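Local atomic coordinates of beta-lactamase-like protein (Koribacter versatilis, PDB entry 6B9V), a protein that probably acts as a metal-dependent diphosphatase of the PhnP family, a metallo-beta-lactamase-like hydrolase that cleaves reactive FAD photoproducts. Residues A[73-87]-A[106-120]. Numbering follows the deposited sequence.
With MN (manganese (II) ion), chain D; MN (manganese (II) ion), chain C.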
ATOM      1  N   ALA A  73      -5.308  11.369 -15.893  1.00 19.72           N
ATOM      2  CA  ALA A  73      -6.127  12.029 -14.899  1.00 16.43           C
ATOM      3  C   ALA A  73      -6.495  11.024 -13.818  1.00 20.24           C
ATOM      4  O   ALA A  73      -6.596   9.821 -14.082  1.00 16.01           O
ATOM      5  CB  ALA A  73      -7.389  12.635 -15.547  1.00 17.55           C
ATOM      6  N   ILE A  74      -6.667  11.521 -12.596  1.00 19.88           N
ATOM      7  CA  ILE A  74      -7.155  10.707 -11.491  1.00 21.87           C
ATOM      8  C   ILE A  74      -8.447  11.310 -10.958  1.00 21.19           C
ATOM      9  O   ILE A  74      -8.535  12.520 -10.722  1.00 19.70           O
ATOM     10  CB  ILE A  74      -6.113  10.605 -10.353  1.00 20.21           C
ATOM     11  CG1 ILE A  74      -4.814   9.998 -10.896  1.00 19.57           C
ATOM     12  CG2 ILE A  74      -6.684   9.801  -9.162  1.00 21.11           C
ATOM     13  CD1 ILE A  74      -3.662   9.992  -9.928  1.00 21.70           C
ATOM     14  N   VAL A  75      -9.451  10.465 -10.780  1.00 19.31           N
ATOM     15  CA  VAL A  75     -10.758  10.904 -10.303  1.00 17.19           C
ATOM     16  C   VAL A  75     -11.093  10.172  -9.000  1.00 14.47           C
ATOM     17  O   VAL A  75     -10.958   8.951  -8.942  1.00 16.72           O
ATOM     18  CB  VAL A  75     -11.852  10.630 -11.358  1.00 20.21           C
ATOM     19  CG1 VAL A  75     -13.217  11.076 -10.840  1.00 23.73           C
ATOM     20  CG2 VAL A  75     -11.535  11.366 -12.652  1.00 19.18           C
ATOM     21  N   TYR A  76     -11.523  10.901  -7.969  1.00 14.99           N
ATOM     22  CA  TYR A  76     -11.843  10.280  -6.682  1.00 14.77           C
ATOM     23  C   TYR A  76     -13.339  10.136  -6.399  1.00 14.05           C
ATOM     24  O   TYR A  76     -14.114  11.073  -6.624  1.00 17.57           O
ATOM     25  CB  TYR A  76     -11.203  11.078  -5.539  1.00 16.03           C
ATOM     26  CG  TYR A  76      -9.706  10.854  -5.468  1.00 18.79           C
ATOM     27  CD1 TYR A  76      -8.828  11.706  -6.125  1.00 15.91           C
ATOM     28  CD2 TYR A  76      -9.182   9.778  -4.770  1.00 16.50           C
ATOM     29  CE1 TYR A  76      -7.448  11.499  -6.078  1.00 18.12           C
ATOM     30  CE2 TYR A  76      -7.815   9.553  -4.721  1.00 13.64           C
ATOM     31  CZ  TYR A  76      -6.948  10.431  -5.367  1.00 18.21           C
ATOM     32  OH  TYR A  76      -5.578  10.219  -5.328  1.00 16.53           O
ATOM     33  N   THR A  77     -13.729   8.974  -5.866  1.00 14.88           N
ATOM     34  CA  THR A  77     -15.098   8.793  -5.362  1.00 18.29           C
ATOM     35  C   THR A  77     -15.285   9.453  -3.979  1.00 17.35           C
ATOM     36  O   THR A  77     -16.300  10.123  -3.730  1.00 16.80           O
ATOM     37  CB  THR A  77     -15.474   7.294  -5.263  1.00 15.70           C
ATOM     38  OG1 THR A  77     -14.557   6.629  -4.384  1.00 15.88           O
ATOM     39  CG2 THR A  77     -15.447   6.630  -6.637  1.00 16.66           C
ATOM     40  N   HIS A  78     -14.303   9.263  -3.087  1.00 14.67           N
ATOM     41  CA  HIS A  78     -14.349   9.820  -1.736  1.00 16.02           C
ATOM     42  C   HIS A  78     -13.007   9.614  -1.042  1.00 13.60           C
ATOM     43  O   HIS A  78     -12.078   9.063  -1.638  1.00 17.88           O
ATOM     44  CB  HIS A  78     -15.489   9.208  -0.880  1.00 16.38           C
ATOM     45  CG  HIS A  78     -15.332   7.747  -0.571  1.00 15.56           C
ATOM     46  ND1 HIS A  78     -15.118   6.789  -1.547  1.00 16.56           N
ATOM     47  CD2 HIS A  78     -15.429   7.058   0.595  1.00 13.28           C
ATOM     48  CE1 HIS A  78     -15.067   5.596  -0.995  1.00 14.46           C
ATOM     49  NE2 HIS A  78     -15.249   5.727   0.308  1.00 16.36           N
ATOM     50  N   GLY A  79     -12.926  10.039   0.215  1.00 17.48           N
ATOM     51  CA  GLY A  79     -11.643  10.171   0.899  1.00 17.03           C
ATOM     52  C   GLY A  79     -11.224   9.115   1.905  1.00 20.74           C
ATOM     53  O   GLY A  79     -10.227   9.302   2.617  1.00 21.33           O
ATOM     54  N   HIS A  80     -11.968   8.011   1.978  1.00 17.46           N
ATOM     55  CA  HIS A  80     -11.598   6.909   2.861  1.00 16.66           C
ATOM     56  C   HIS A  80     -10.239   6.324   2.480  1.00 18.33           C
ATOM     57  O   HIS A  80      -9.823   6.380   1.328  1.00 16.32           O
ATOM     58  CB  HIS A  80     -12.680   5.818   2.848  1.00 15.39           C
ATOM     59  CG  HIS A  80     -13.889   6.179   3.657  1.00 18.90           C
ATOM     60  ND1 HIS A  80     -15.102   5.534   3.528  1.00 19.00           N
ATOM     61  CD2 HIS A  80     -14.064   7.122   4.610  1.00 25.80           C
ATOM     62  CE1 HIS A  80     -15.974   6.072   4.365  1.00 23.95           C
ATOM     63  NE2 HIS A  80     -15.370   7.037   5.031  1.00 24.93           N
ATOM     64  N   ALA A  81      -9.547   5.779   3.473  1.00 18.21           N
ATOM     65  CA  ALA A  81      -8.174   5.317   3.306  1.00 18.81           C
ATOM     66  C   ALA A  81      -7.977   4.299   2.181  1.00 16.84           C
ATOM     67  O   ALA A  81      -6.962   4.360   1.452  1.00 15.75           O
ATOM     68  CB  ALA A  81      -7.675   4.738   4.625  1.00 20.58           C
ATOM     69  N   ASP A  82      -8.932   3.373   2.031  1.00 15.59           N
ATOM     70  CA  ASP A  82      -8.806   2.348   1.007  1.00 19.77           C
ATOM     71  C   ASP A  82      -8.945   2.913  -0.413  1.00 12.23           C
ATOM     72  O   ASP A  82      -8.732   2.175  -1.387  1.00 13.72           O
ATOM     73  CB  ASP A  82      -9.813   1.189   1.234  1.00 10.59           C
ATOM     74  CG  ASP A  82     -11.260   1.655   1.456  1.00 16.23           C
ATOM     75  OD1 ASP A  82     -11.509   2.619   2.206  1.00 16.05           O
ATOM     76  OD2 ASP A  82     -12.157   0.999   0.892  1.00 15.90           O
ATOM     77  N   HIS A  83      -9.241   4.209  -0.526  1.00 14.06           N
ATOM     78  CA  HIS A  83      -9.411   4.865  -1.826  1.00 15.97           C
ATOM     79  C   HIS A  83      -8.361   5.949  -2.095  1.00 13.08           C
ATOM     80  O   HIS A  83      -8.281   6.466  -3.206  1.00 13.39           O
ATOM     81  CB  HIS A  83     -10.827   5.468  -1.917  1.00 13.52           C
ATOM     82  CG  HIS A  83     -11.908   4.444  -1.753  1.00 13.66           C
ATOM     83  ND1 HIS A  83     -12.560   3.876  -2.829  1.00 14.93           N
ATOM     84  CD2 HIS A  83     -12.390   3.822  -0.649  1.00 17.49           C
ATOM     85  CE1 HIS A  83     -13.416   2.969  -2.391  1.00 15.38           C
ATOM     86  NE2 HIS A  83     -13.344   2.928  -1.072  1.00 20.61           N
ATOM     87  N   ILE A  84      -7.564   6.294  -1.088  1.00 12.59           N
ATOM     88  CA  ILE A  84      -6.594   7.395  -1.256  1.00 11.69           C
ATOM     89  C   ILE A  84      -5.144   7.062  -0.891  1.00 17.35           C
ATOM     90  O   ILE A  84      -4.235   7.734  -1.392  1.00 16.37           O
ATOM     91  CB  ILE A  84      -6.988   8.667  -0.436  1.00 13.44           C
ATOM     92  CG1 ILE A  84      -6.840   8.439   1.076  1.00 15.47           C
ATOM     93  CG2 ILE A  84      -8.397   9.152  -0.808  1.00 14.13           C
ATOM     94  CD1 ILE A  84      -6.831   9.729   1.907  1.00 18.54           C
ATOM     95  N   LEU A  85      -4.895   6.050  -0.054  1.00 16.29           N
ATOM     96  CA  LEU A  85      -3.512   5.923   0.473  1.00 17.43           C
ATOM     97  C   LEU A  85      -2.429   5.662  -0.593  1.00 19.32           C
ATOM     98  O   LEU A  85      -1.235   5.900  -0.335  1.00 23.00           O
ATOM     99  CB  LEU A  85      -3.439   4.827   1.543  1.00 15.31           C
ATOM    100  CG  LEU A  85      -3.941   5.275   2.918  1.00 19.92           C
ATOM    101  CD1 LEU A  85      -3.825   4.167   3.959  1.00 22.60           C
ATOM    102  CD2 LEU A  85      -3.254   6.564   3.404  1.00 24.63           C
ATOM    103  N   GLY A  86      -2.820   5.218  -1.787  1.00 17.43           N
ATOM    104  CA  GLY A  86      -1.856   4.947  -2.856  1.00 16.77           C
ATOM    105  C   GLY A  86      -1.310   6.159  -3.617  1.00 16.59           C
ATOM    106  O   GLY A  86      -0.453   6.047  -4.543  1.00 17.74           O
ATOM    107  N   LEU A  87      -1.795   7.336  -3.231  1.00 14.79           N
ATOM    108  CA  LEU A  87      -1.389   8.546  -3.947  1.00 16.29           C
ATOM    109  C   LEU A  87       0.127   8.729  -3.807  1.00 14.76           C
ATOM    110  O   LEU A  87       0.795   9.197  -4.733  1.00 18.40           O
ATOM    111  CB  LEU A  87      -2.142   9.781  -3.432  1.00 16.02           C
ATOM    112  CG  LEU A  87      -1.756  11.094  -4.123  1.00 20.78           C
ATOM    113  CD1 LEU A  87      -2.070  11.018  -5.617  1.00 18.96           C
ATOM    114  CD2 LEU A  87      -2.474  12.293  -3.484  1.00 21.58           C
ATOM    115  N   LEU A 106      -5.732  15.815 -10.449  1.00 24.84           N
ATOM    116  CA  LEU A 106      -6.596  15.046  -9.562  1.00 23.35           C
ATOM    117  C   LEU A 106      -7.955  15.714  -9.477  1.00 24.30           C
ATOM    118  O   LEU A 106      -8.040  16.921  -9.342  1.00 27.13           O
ATOM    119  CB  LEU A 106      -6.009  14.941  -8.159  1.00 26.07           C
ATOM    120  CG  LEU A 106      -4.528  14.655  -7.955  1.00 31.95           C
ATOM    121  CD1 LEU A 106      -4.276  14.545  -6.460  1.00 28.37           C
ATOM    122  CD2 LEU A 106      -4.092  13.393  -8.676  1.00 23.67           C
ATOM    123  N   TYR A 107      -9.019  14.936  -9.534  1.00 20.40           N
ATOM    124  CA  TYR A 107     -10.355  15.508  -9.477  1.00 21.93           C
ATOM    125  C   TYR A 107     -11.063  14.988  -8.238  1.00 19.27           C
ATOM    126  O   TYR A 107     -11.156  13.780  -8.050  1.00 19.45           O
ATOM    127  CB  TYR A 107     -11.135  15.164 -10.751  1.00 20.44           C
ATOM    128  CG  TYR A 107     -10.587  15.872 -11.969  1.00 21.41           C
ATOM    129  CD1 TYR A 107      -9.501  15.357 -12.670  1.00 23.03           C
ATOM    130  CD2 TYR A 107     -11.144  17.069 -12.406  1.00 25.12           C
ATOM    131  CE1 TYR A 107      -8.985  16.024 -13.786  1.00 25.54           C
ATOM    132  CE2 TYR A 107     -10.638  17.736 -13.514  1.00 31.21           C
ATOM    133  CZ  TYR A 107      -9.558  17.206 -14.200  1.00 32.98           C
ATOM    134  OH  TYR A 107      -9.045  17.866 -15.301  1.00 33.08           O
ATOM    135  N   ALA A 108     -11.554  15.888  -7.397  1.00 22.08           N
ATOM    136  CA  ALA A 108     -12.236  15.440  -6.182  1.00 23.04           C
ATOM    137  C   ALA A 108     -13.242  16.462  -5.704  1.00 21.47           C
ATOM    138  O   ALA A 108     -13.105  17.658  -5.991  1.00 23.52           O
ATOM    139  CB  ALA A 108     -11.210  15.144  -5.071  1.00 26.00           C
ATOM    140  N   ASN A 109     -14.265  16.010  -4.981  1.00 20.21           N
ATOM    141  CA  ASN A 109     -15.176  16.964  -4.360  1.00 24.32           C
ATOM    142  C   ASN A 109     -14.484  17.612  -3.164  1.00 22.49           C
ATOM    143  O   ASN A 109     -13.370  17.220  -2.802  1.00 19.56           O
ATOM    144  CB  ASN A 109     -16.515  16.308  -3.960  1.00 25.67           C
ATOM    145  CG  ASN A 109     -16.371  15.204  -2.924  1.00 32.54           C
ATOM    146  OD1 ASN A 109     -15.358  15.089  -2.235  1.00 23.41           O
ATOM    147  ND2 ASN A 109     -17.411  14.385  -2.800  1.00 41.11           N
ATOM    148  N   GLU A 110     -15.133  18.597  -2.553  1.00 22.48           N
ATOM    149  CA  GLU A 110     -14.485  19.376  -1.500  1.00 24.52           C
ATOM    150  C   GLU A 110     -14.080  18.527  -0.278  1.00 26.93           C
ATOM    151  O   GLU A 110     -13.000  18.732   0.286  1.00 23.15           O
ATOM    152  CB  GLU A 110     -15.394  20.527  -1.065  1.00 23.82           C
ATOM    153  CG  GLU A 110     -14.741  21.538  -0.130  1.00 32.82           C
ATOM    154  CD  GLU A 110     -14.599  21.024   1.300  1.00 36.41           C
ATOM    155  OE1 GLU A 110     -15.511  20.302   1.770  1.00 29.84           O
ATOM    156  OE2 GLU A 110     -13.564  21.322   1.939  1.00 40.82           O
ATOM    157  N   LYS A 111     -14.929  17.601   0.155  1.00 24.87           N
ATOM    158  CA  LYS A 111     -14.575  16.825   1.349  1.00 31.29           C
ATOM    159  C   LYS A 111     -13.362  15.917   1.073  1.00 25.54           C
ATOM    160  O   LYS A 111     -12.452  15.751   1.920  1.00 26.69           O
ATOM    161  CB  LYS A 111     -15.765  15.996   1.839  1.00 39.00           C
ATOM    162  CG  LYS A 111     -15.623  15.566   3.308  1.00 49.21           C
ATOM    163  CD  LYS A 111     -16.690  14.559   3.726  1.00 55.95           C
ATOM    164  CE  LYS A 111     -16.573  14.196   5.203  1.00 57.30           C
ATOM    165  NZ  LYS A 111     -15.252  13.601   5.548  1.00 59.13           N
ATOM    166  N   THR A 112     -13.327  15.362  -0.135  1.00 17.80           N
ATOM    167  CA  THR A 112     -12.231  14.477  -0.510  1.00 16.77           C
ATOM    168  C   THR A 112     -10.925  15.279  -0.676  1.00 20.40           C
ATOM    169  O   THR A 112      -9.853  14.849  -0.228  1.00 20.71           O
ATOM    170  CB  THR A 112     -12.581  13.709  -1.786  1.00 20.15           C
ATOM    171  OG1 THR A 112     -13.780  12.941  -1.556  1.00 21.43           O
ATOM    172  CG2 THR A 112     -11.449  12.783  -2.190  1.00 21.25           C
ATOM    173  N   GLU A 113     -11.028  16.444  -1.310  1.00 17.94           N
ATOM    174  CA  GLU A 113      -9.904  17.359  -1.423  1.00 21.03           C
ATOM    175  C   GLU A 113      -9.343  17.694  -0.041  1.00 22.38           C
ATOM    176  O   GLU A 113      -8.135  17.652   0.155  1.00 21.52           O
ATOM    177  CB  GLU A 113     -10.331  18.640  -2.146  1.00 25.76           C
ATOM    178  CG  GLU A 113      -9.263  19.712  -2.156  1.00 26.80           C
ATOM    179  CD  GLU A 113      -9.783  21.036  -2.678  1.00 41.03           C
ATOM    180  OE1 GLU A 113     -10.726  21.023  -3.494  1.00 45.38           O
ATOM    181  OE2 GLU A 113      -9.261  22.085  -2.255  1.00 49.32           O
ATOM    182  N   ARG A 114     -10.233  18.020   0.906  1.00 21.48           N
ATOM    183  CA  ARG A 114      -9.840  18.365   2.281  1.00 21.93           C
ATOM    184  C   ARG A 114      -9.001  17.243   2.924  1.00 20.79           C
ATOM    185  O   ARG A 114      -7.922  17.489   3.531  1.00 22.46           O
ATOM    186  CB  ARG A 114     -11.090  18.646   3.132  1.00 26.64           C
ATOM    187  CG  ARG A 114     -10.884  19.532   4.355  1.00 29.16           C
ATOM    188  CD  ARG A 114     -12.086  19.448   5.322  1.00 27.00           C
ATOM    189  NE  ARG A 114     -13.377  19.530   4.633  1.00 25.76           N
ATOM    190  CZ  ARG A 114     -14.553  19.259   5.193  1.00 30.05           C
ATOM    191  NH1 ARG A 114     -14.624  18.888   6.464  1.00 27.49           N
ATOM    192  NH2 ARG A 114     -15.670  19.363   4.478  1.00 27.03           N
ATOM    193  N   VAL A 115      -9.495  16.013   2.787  1.00 21.17           N
ATOM    194  CA  VAL A 115      -8.761  14.871   3.335  1.00 22.64           C
ATOM    195  C   VAL A 115      -7.413  14.649   2.629  1.00 21.86           C
ATOM    196  O   VAL A 115      -6.390  14.420   3.288  1.00 18.97           O
ATOM    197  CB  VAL A 115      -9.607  13.573   3.255  1.00 25.26           C
ATOM    198  CG1 VAL A 115      -8.790  12.371   3.715  1.00 24.20           C
ATOM    199  CG2 VAL A 115     -10.891  13.722   4.078  1.00 27.01           C
ATOM    200  N   LEU A 116      -7.402  14.706   1.302  1.00 17.82           N
ATOM    201  CA  LEU A 116      -6.153  14.533   0.546  1.00 22.60           C
ATOM    202  C   LEU A 116      -5.077  15.564   0.911  1.00 25.13           C
ATOM    203  O   LEU A 116      -3.905  15.208   1.118  1.00 20.72           O
ATOM    204  CB  LEU A 116      -6.408  14.600  -0.965  1.00 19.51           C
ATOM    205  CG  LEU A 116      -7.120  13.412  -1.622  1.00 24.09           C
ATOM    206  CD1 LEU A 116      -7.462  13.748  -3.069  1.00 22.89           C
ATOM    207  CD2 LEU A 116      -6.264  12.144  -1.565  1.00 23.52           C
ATOM    208  N   LYS A 117      -5.461  16.835   0.977  1.00 21.51           N
ATOM    209  CA  LYS A 117      -4.492  17.879   1.292  1.00 28.01           C
ATOM    210  C   LYS A 117      -3.995  17.739   2.723  1.00 29.60           C
ATOM    211  O   LYS A 117      -2.838  18.063   3.020  1.00 26.75           O
ATOM    212  CB  LYS A 117      -5.090  19.270   1.074  1.00 23.89           C
ATOM    213  CG  LYS A 117      -5.329  19.584  -0.395  1.00 34.69           C
ATOM    214  CD  LYS A 117      -5.793  21.018  -0.577  1.00 46.94           C
ATOM    215  CE  LYS A 117      -5.742  21.424  -2.040  1.00 52.85           C
ATOM    216  NZ  LYS A 117      -6.246  22.810  -2.245  1.00 54.26           N
ATOM    217  N   HIS A 118      -4.864  17.260   3.612  1.00 23.05           N
ATOM    218  CA  HIS A 118      -4.435  17.068   4.996  1.00 24.79           C
ATOM    219  C   HIS A 118      -3.459  15.891   5.127  1.00 29.83           C
ATOM    220  O   HIS A 118      -2.336  16.044   5.626  1.00 28.68           O
ATOM    221  CB  HIS A 118      -5.655  16.859   5.899  1.00 28.50           C
ATOM    222  CG  HIS A 118      -5.307  16.510   7.310  1.00 30.31           C
ATOM    223  ND1 HIS A 118      -4.991  17.461   8.255  1.00 29.86           N
ATOM    224  CD2 HIS A 118      -5.219  15.312   7.936  1.00 31.97           C
ATOM    225  CE1 HIS A 118      -4.731  16.865   9.406  1.00 37.34           C
ATOM    226  NE2 HIS A 118      -4.863  15.561   9.239  1.00 35.23           N
ATOM    227  N   VAL A 119      -3.887  14.722   4.660  1.00 25.56           N
ATOM    228  CA  VAL A 119      -3.101  13.502   4.765  1.00 23.16           C
ATOM    229  C   VAL A 119      -1.796  13.607   3.984  1.00 25.89           C
ATOM    230  O   VAL A 119      -0.749  13.173   4.458  1.00 26.49           O
ATOM    231  CB  VAL A 119      -3.888  12.276   4.260  1.00 24.39           C
ATOM    232  CG1 VAL A 119      -2.984  11.049   4.158  1.00 27.10           C
ATOM    233  CG2 VAL A 119      -5.075  11.983   5.175  1.00 24.19           C
ATOM    234  N   PHE A 120      -1.860  14.180   2.788  1.00 20.48           N
ATOM    235  CA  PHE A 120      -0.687  14.249   1.928  1.00 23.97           C
ATOM    236  C   PHE A 120      -0.183  15.673   1.839  1.00 29.44           C
ATOM    237  O   PHE A 120       0.213  16.137   0.771  1.00 28.59           O
ATOM    238  CB  PHE A 120      -0.993  13.697   0.536  1.00 25.17           C
ATOM    239  CG  PHE A 120      -1.213  12.208   0.520  1.00 21.38           C
ATOM    240  CD1 PHE A 120      -0.143  11.337   0.696  1.00 25.05           C
ATOM    241  CD2 PHE A 120      -2.483  11.682   0.353  1.00 18.07           C
ATOM    242  CE1 PHE A 120      -0.334   9.967   0.695  1.00 29.85           C
ATOM    243  CE2 PHE A 120      -2.683  10.311   0.350  1.00 21.82           C
ATOM    244  CZ  PHE A 120      -1.608   9.452   0.517  1.00 24.40           C
TER
HETATM  245 MN    MN D 302     -15.737   4.330   1.997  1.00 16.40          MN
HETATM  246 MN    MN C 301     -14.235   1.603   0.412  1.00 14.95          MN
HETATM  247  O   HOH W   1     -14.418  13.138  -4.620  1.00 23.67           O
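Y107 N donates to I74 O (2.7 Å), and Y76 N donates to Y107 O (2.9 Å). These two bonds join strands 73-75 and 106-108 as parallel neighbours. A water extends the link beyond the strands, donating to Y76 O and accepting from N109 N.

I74 and L106 share one sheet face and lie side by side, I74 CD1 to L106 CD2 at 3.6 Å. L87 CD2 meets L106 CD1 tip to tip. Helix 110-119 adds further apolar contacts. L116 splits its branches: CD1 sits over one face of the Y76 ring, a CH-pi contact 4.0 Å from the centroid, while CD2 touches I84 CB, the I84 and L116 side chains running past each other in opposite directions. The F120 ring is sandwiched, with L87 CB over one face and V119 CG1 over the other. The I84 and V115 side chains cross at about a right angle, CD1 against CG1.

T112 packs against the loop at H78 and G79. Its hydroxyl lies beside the backbone N (chi1 -59°), which leaves CG2 facing Y76 CB at 3.8 Å. T112 OG1 is 3.2 Å from H78 CA. N109, at the N-cap, accepts from T112 N through OD1; T112 OG1 donates to the same oxygen, which fixes the hydroxyl.

H78 and H80, on either side of G79 in the chain, bind one manganese; D82 and H83 bind the other; D178 bridges both. This is the HxHxDH motif of the metallo-beta-lactamase fold, on the loop after a core strand, here backed by helix 110-119.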